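Local coordinates for protein transcription regulator AcaB (Escherichia coli, PDB 6N8B) that probably regulates transcription of genes carried by IncC plasmids, with a crucial role in their conjugative transfer, at residues M38-F50 with N109-F123. Residues are numbered along the deposited sequence; the frame is centred on the assembly and turned at random.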
# COMPACT_ATOMS: atom_id res chain seq x y z
N MET A 38 -0.93 -7.40 -2.81
CA MET A 38 -2.37 -7.19 -2.75
C MET A 38 -3.05 -8.18 -1.81
O MET A 38 -3.89 -7.80 -0.99
CB MET A 38 -2.96 -7.28 -4.16
CG MET A 38 -4.46 -7.51 -4.23
SD MET A 38 -5.48 -6.16 -3.63
CE MET A 38 -5.31 -4.94 -4.91
N GLU A 39 -2.66 -9.45 -1.88
CA GLU A 39 -3.39 -10.47 -1.13
C GLU A 39 -3.12 -10.41 0.37
O GLU A 39 -4.02 -10.72 1.16
CB GLU A 39 -3.09 -11.85 -1.69
CG GLU A 39 -3.78 -12.09 -3.01
CD GLU A 39 -3.21 -13.27 -3.76
OE1 GLU A 39 -2.34 -13.97 -3.20
OE2 GLU A 39 -3.63 -13.49 -4.92
N ARG A 40 -1.92 -10.03 0.79
CA ARG A 40 -1.63 -10.03 2.22
C ARG A 40 -1.80 -8.67 2.88
O ARG A 40 -1.84 -8.60 4.11
CB ARG A 40 -0.20 -10.54 2.50
CG ARG A 40 0.89 -9.96 1.64
CD ARG A 40 2.13 -10.86 1.64
NE ARG A 40 2.97 -10.66 2.81
CZ ARG A 40 4.21 -10.17 2.77
NH1 ARG A 40 4.76 -9.84 1.61
NH2 ARG A 40 4.90 -10.02 3.90
N SER A 41 -1.93 -7.59 2.11
CA SER A 41 -1.97 -6.26 2.73
C SER A 41 -3.24 -5.47 2.46
O SER A 41 -3.63 -4.67 3.32
CB SER A 41 -0.77 -5.42 2.27
OG SER A 41 -1.01 -4.85 1.00
N PHE A 42 -3.91 -5.65 1.32
CA PHE A 42 -4.93 -4.68 0.91
C PHE A 42 -6.10 -4.63 1.88
O PHE A 42 -6.42 -3.57 2.42
CB PHE A 42 -5.43 -4.99 -0.50
CG PHE A 42 -6.42 -3.99 -1.02
CD1 PHE A 42 -5.99 -2.78 -1.55
CD2 PHE A 42 -7.77 -4.25 -0.97
CE1 PHE A 42 -6.89 -1.85 -2.02
CE2 PHE A 42 -8.69 -3.32 -1.44
CZ PHE A 42 -8.24 -2.12 -1.96
N GLU A 43 -6.78 -5.76 2.08
CA GLU A 43 -7.99 -5.74 2.89
C GLU A 43 -7.71 -5.31 4.32
O GLU A 43 -8.54 -4.66 4.95
CB GLU A 43 -8.67 -7.11 2.85
CG GLU A 43 -9.30 -7.42 1.51
CD GLU A 43 -10.35 -8.51 1.59
OE1 GLU A 43 -10.28 -9.33 2.53
OE2 GLU A 43 -11.23 -8.54 0.72
N ARG A 44 -6.53 -5.66 4.84
CA ARG A 44 -6.13 -5.15 6.15
C ARG A 44 -5.94 -3.63 6.11
O ARG A 44 -6.40 -2.92 7.00
CB ARG A 44 -4.85 -5.84 6.61
CG ARG A 44 -4.40 -5.41 7.99
CD ARG A 44 -5.44 -5.69 9.05
NE ARG A 44 -5.12 -5.05 10.32
CZ ARG A 44 -5.54 -3.84 10.67
NH1 ARG A 44 -6.30 -3.14 9.85
NH2 ARG A 44 -5.20 -3.34 11.85
N VAL A 45 -5.25 -3.13 5.08
CA VAL A 45 -5.04 -1.70 4.94
C VAL A 45 -6.35 -0.98 4.64
O VAL A 45 -6.60 0.12 5.14
CB VAL A 45 -3.98 -1.42 3.85
CG1 VAL A 45 -3.89 0.06 3.54
CG2 VAL A 45 -2.64 -1.92 4.31
N SER A 46 -7.22 -1.61 3.84
CA SER A 46 -8.52 -1.01 3.55
C SER A 46 -9.33 -0.83 4.83
O SER A 46 -9.96 0.21 5.04
CB SER A 46 -9.29 -1.87 2.55
OG SER A 46 -10.42 -1.19 2.04
N ASN A 47 -9.31 -1.84 5.69
CA ASN A 47 -9.96 -1.76 6.99
C ASN A 47 -9.21 -0.82 7.93
O ASN A 47 -9.84 -0.16 8.76
CB ASN A 47 -10.08 -3.20 7.52
CG ASN A 47 -10.46 -3.29 8.98
OD1 ASN A 47 -10.88 -2.34 9.61
ND2 ASN A 47 -10.32 -4.49 9.51
N SER A 48 -7.90 -0.66 7.74
CA SER A 48 -7.13 0.21 8.62
C SER A 48 -7.43 1.68 8.35
O SER A 48 -7.66 2.45 9.28
CB SER A 48 -5.64 -0.07 8.48
OG SER A 48 -4.89 0.71 9.40
N LEU A 49 -7.43 2.08 7.07
CA LEU A 49 -7.77 3.46 6.74
C LEU A 49 -9.22 3.78 7.10
O LEU A 49 -9.52 4.91 7.47
CB LEU A 49 -7.52 3.72 5.26
CG LEU A 49 -6.07 3.60 4.78
CD1 LEU A 49 -6.00 3.54 3.26
CD2 LEU A 49 -5.23 4.76 5.31
N PHE A 50 -10.11 2.78 7.03
CA PHE A 50 -11.49 2.99 7.46
C PHE A 50 -11.55 3.27 8.96
O PHE A 50 -12.22 4.20 9.40
CB PHE A 50 -12.34 1.77 7.11
CG PHE A 50 -13.81 1.97 7.33
CD1 PHE A 50 -14.36 1.83 8.60
CD2 PHE A 50 -14.65 2.29 6.28
CE1 PHE A 50 -15.71 2.01 8.81
CE2 PHE A 50 -16.00 2.47 6.49
CZ PHE A 50 -16.54 2.33 7.76
N ASN A 109 -4.31 -12.19 -12.17
CA ASN A 109 -5.52 -12.33 -11.39
C ASN A 109 -6.28 -11.01 -11.36
O ASN A 109 -5.70 -9.93 -11.48
CB ASN A 109 -5.23 -12.79 -9.95
CG ASN A 109 -4.63 -14.19 -9.89
OD1 ASN A 109 -4.61 -14.91 -10.89
ND2 ASN A 109 -4.15 -14.59 -8.72
N GLU A 110 -7.60 -11.12 -11.18
CA GLU A 110 -8.48 -9.97 -11.06
C GLU A 110 -9.05 -9.95 -9.65
O GLU A 110 -9.57 -10.96 -9.17
CB GLU A 110 -9.61 -10.05 -12.09
CG GLU A 110 -9.17 -9.75 -13.51
CD GLU A 110 -10.30 -9.87 -14.51
OE1 GLU A 110 -10.20 -9.27 -15.60
OE2 GLU A 110 -11.28 -10.58 -14.20
N TYR A 111 -8.95 -8.80 -8.99
CA TYR A 111 -9.48 -8.63 -7.65
C TYR A 111 -10.61 -7.62 -7.67
O TYR A 111 -10.46 -6.51 -8.20
CB TYR A 111 -8.39 -8.16 -6.68
CG TYR A 111 -7.19 -9.07 -6.58
CD1 TYR A 111 -6.10 -8.92 -7.43
CD2 TYR A 111 -7.14 -10.09 -5.64
CE1 TYR A 111 -5.00 -9.75 -7.34
CE2 TYR A 111 -6.04 -10.92 -5.54
CZ TYR A 111 -4.97 -10.75 -6.39
OH TYR A 111 -3.88 -11.58 -6.30
N THR A 112 -11.75 -8.00 -7.10
CA THR A 112 -12.85 -7.08 -6.88
C THR A 112 -12.60 -6.33 -5.58
O THR A 112 -12.59 -6.93 -4.50
CB THR A 112 -14.19 -7.82 -6.82
OG1 THR A 112 -14.43 -8.48 -8.07
CG2 THR A 112 -15.32 -6.85 -6.55
N ILE A 113 -12.39 -5.02 -5.68
CA ILE A 113 -12.07 -4.19 -4.53
C ILE A 113 -13.11 -3.09 -4.43
O ILE A 113 -13.61 -2.60 -5.45
CB ILE A 113 -10.65 -3.59 -4.61
CG1 ILE A 113 -10.56 -2.55 -5.73
CG2 ILE A 113 -9.63 -4.69 -4.85
CD1 ILE A 113 -9.19 -1.92 -5.87
N GLU A 114 -13.45 -2.71 -3.21
CA GLU A 114 -14.28 -1.55 -2.97
C GLU A 114 -13.46 -0.47 -2.28
O GLU A 114 -12.58 -0.76 -1.47
CB GLU A 114 -15.50 -1.89 -2.11
CG GLU A 114 -16.05 -3.29 -2.32
CD GLU A 114 -17.03 -3.68 -1.23
OE1 GLU A 114 -18.07 -4.31 -1.56
OE2 GLU A 114 -16.77 -3.35 -0.06
N ILE A 115 -13.78 0.78 -2.61
CA ILE A 115 -12.96 1.92 -2.24
C ILE A 115 -13.86 2.88 -1.48
O ILE A 115 -14.72 3.54 -2.07
CB ILE A 115 -12.31 2.57 -3.47
CG1 ILE A 115 -11.12 1.73 -3.93
CG2 ILE A 115 -11.82 3.97 -3.14
CD1 ILE A 115 -10.93 1.69 -5.43
N ASN A 116 -13.67 2.94 -0.16
CA ASN A 116 -14.52 3.75 0.70
C ASN A 116 -13.94 5.13 0.96
O ASN A 116 -14.68 6.03 1.38
CB ASN A 116 -14.75 3.04 2.04
CG ASN A 116 -15.68 1.84 1.91
OD1 ASN A 116 -16.90 1.97 2.04
ND2 ASN A 116 -15.10 0.67 1.67
N SER A 117 -12.65 5.33 0.71
CA SER A 117 -12.00 6.61 0.95
C SER A 117 -10.92 6.80 -0.09
O SER A 117 -10.42 5.81 -0.66
CB SER A 117 -11.41 6.66 2.36
OG SER A 117 -10.33 5.75 2.49
N PRO A 118 -10.55 8.04 -0.40
CA PRO A 118 -9.48 8.25 -1.39
C PRO A 118 -8.17 7.57 -1.03
O PRO A 118 -7.45 7.12 -1.93
CB PRO A 118 -9.34 9.78 -1.48
CG PRO A 118 -10.41 10.36 -0.65
CD PRO A 118 -11.03 9.31 0.20
N GLN A 119 -7.83 7.47 0.26
CA GLN A 119 -6.58 6.82 0.64
C GLN A 119 -6.55 5.35 0.23
O GLN A 119 -5.48 4.84 -0.11
CB GLN A 119 -6.33 6.98 2.14
CG GLN A 119 -6.11 8.42 2.60
CD GLN A 119 -7.38 9.25 2.68
OE1 GLN A 119 -8.47 8.71 2.88
NE2 GLN A 119 -7.24 10.56 2.52
N VAL A 120 -7.69 4.66 0.26
CA VAL A 120 -7.72 3.29 -0.25
C VAL A 120 -7.44 3.27 -1.75
O VAL A 120 -6.77 2.36 -2.25
CB VAL A 120 -9.06 2.61 0.09
CG1 VAL A 120 -9.02 1.14 -0.30
CG2 VAL A 120 -9.34 2.75 1.57
N ALA A 121 -7.96 4.26 -2.48
CA ALA A 121 -7.67 4.34 -3.91
C ALA A 121 -6.18 4.50 -4.16
O ALA A 121 -5.64 3.87 -5.08
CB ALA A 121 -8.44 5.50 -4.54
N GLN A 122 -5.50 5.32 -3.36
CA GLN A 122 -4.09 5.57 -3.61
C GLN A 122 -3.25 4.34 -3.28
O GLN A 122 -2.28 4.04 -4.00
CB GLN A 122 -3.61 6.77 -2.80
CG GLN A 122 -4.50 7.98 -2.92
CD GLN A 122 -4.16 9.06 -1.92
OE1 GLN A 122 -3.86 8.77 -0.75
NE2 GLN A 122 -4.19 10.31 -2.36
N PHE A 123 -3.59 3.62 -2.22
CA PHE A 123 -2.89 2.37 -1.94
C PHE A 123 -3.12 1.35 -3.04
O PHE A 123 -2.18 0.69 -3.50
CB PHE A 123 -3.31 1.80 -0.59
CG PHE A 123 -2.49 0.63 -0.15
CD1 PHE A 123 -1.28 0.82 0.49
CD2 PHE A 123 -2.92 -0.67 -0.39
CE1 PHE A 123 -0.51 -0.26 0.90
CE2 PHE A 123 -2.15 -1.75 0.01
CZ PHE A 123 -0.95 -1.54 0.65
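M38 lies across one face of the Y111 ring. Its CG sits 3.7 Å from the Y111 ring centroid, almost on the ring normal, as a CH-pi contact. The bend at chi2 (67°) brings the M38 sulfur above the same ring, farther off, as a Met-aromatic contact. Chi3 (73°) turns the methyl CE toward I113 CG2. Next to M38 in the helix, E39 crosses Y111 at about a right angle and accepts the phenol's hydrogen bond through OE2, at the ring edge. This bond is modelled very short, and its length is doubtful.

F42 fills the angle between strand 109-115 and helix 118-142. CG anti to the backbone N (chi1 -177°) swings the ring inward, across the I113 and V120 side chains at about right angles. F42 CE2 meets I113 CB at 3.7 Å, and F42 CZ meets V120 CG1 at 3.7 Å. F42 CD1 also touches the edge of the F123 ring. V45 CG1 sits over one face of F123, 4.0 Å from that ring's centroid. S41 OG lies at the F123 edge while hydrogen-bonded to V37 O, one turn earlier. Farther along, L49 CD1 packs on V120 CG2 at 3.8 Å and on Q119 CB.

Strand 109-115 pairs with strand 23-29, and A166 of helix 148-182 also touches V45. E39 and Y111 form the more open end. Buried F42, V45, L49, I113, V120 and F123 form an apolar core, in a helical bundle flanked by a two-stranded antiparallel sheet.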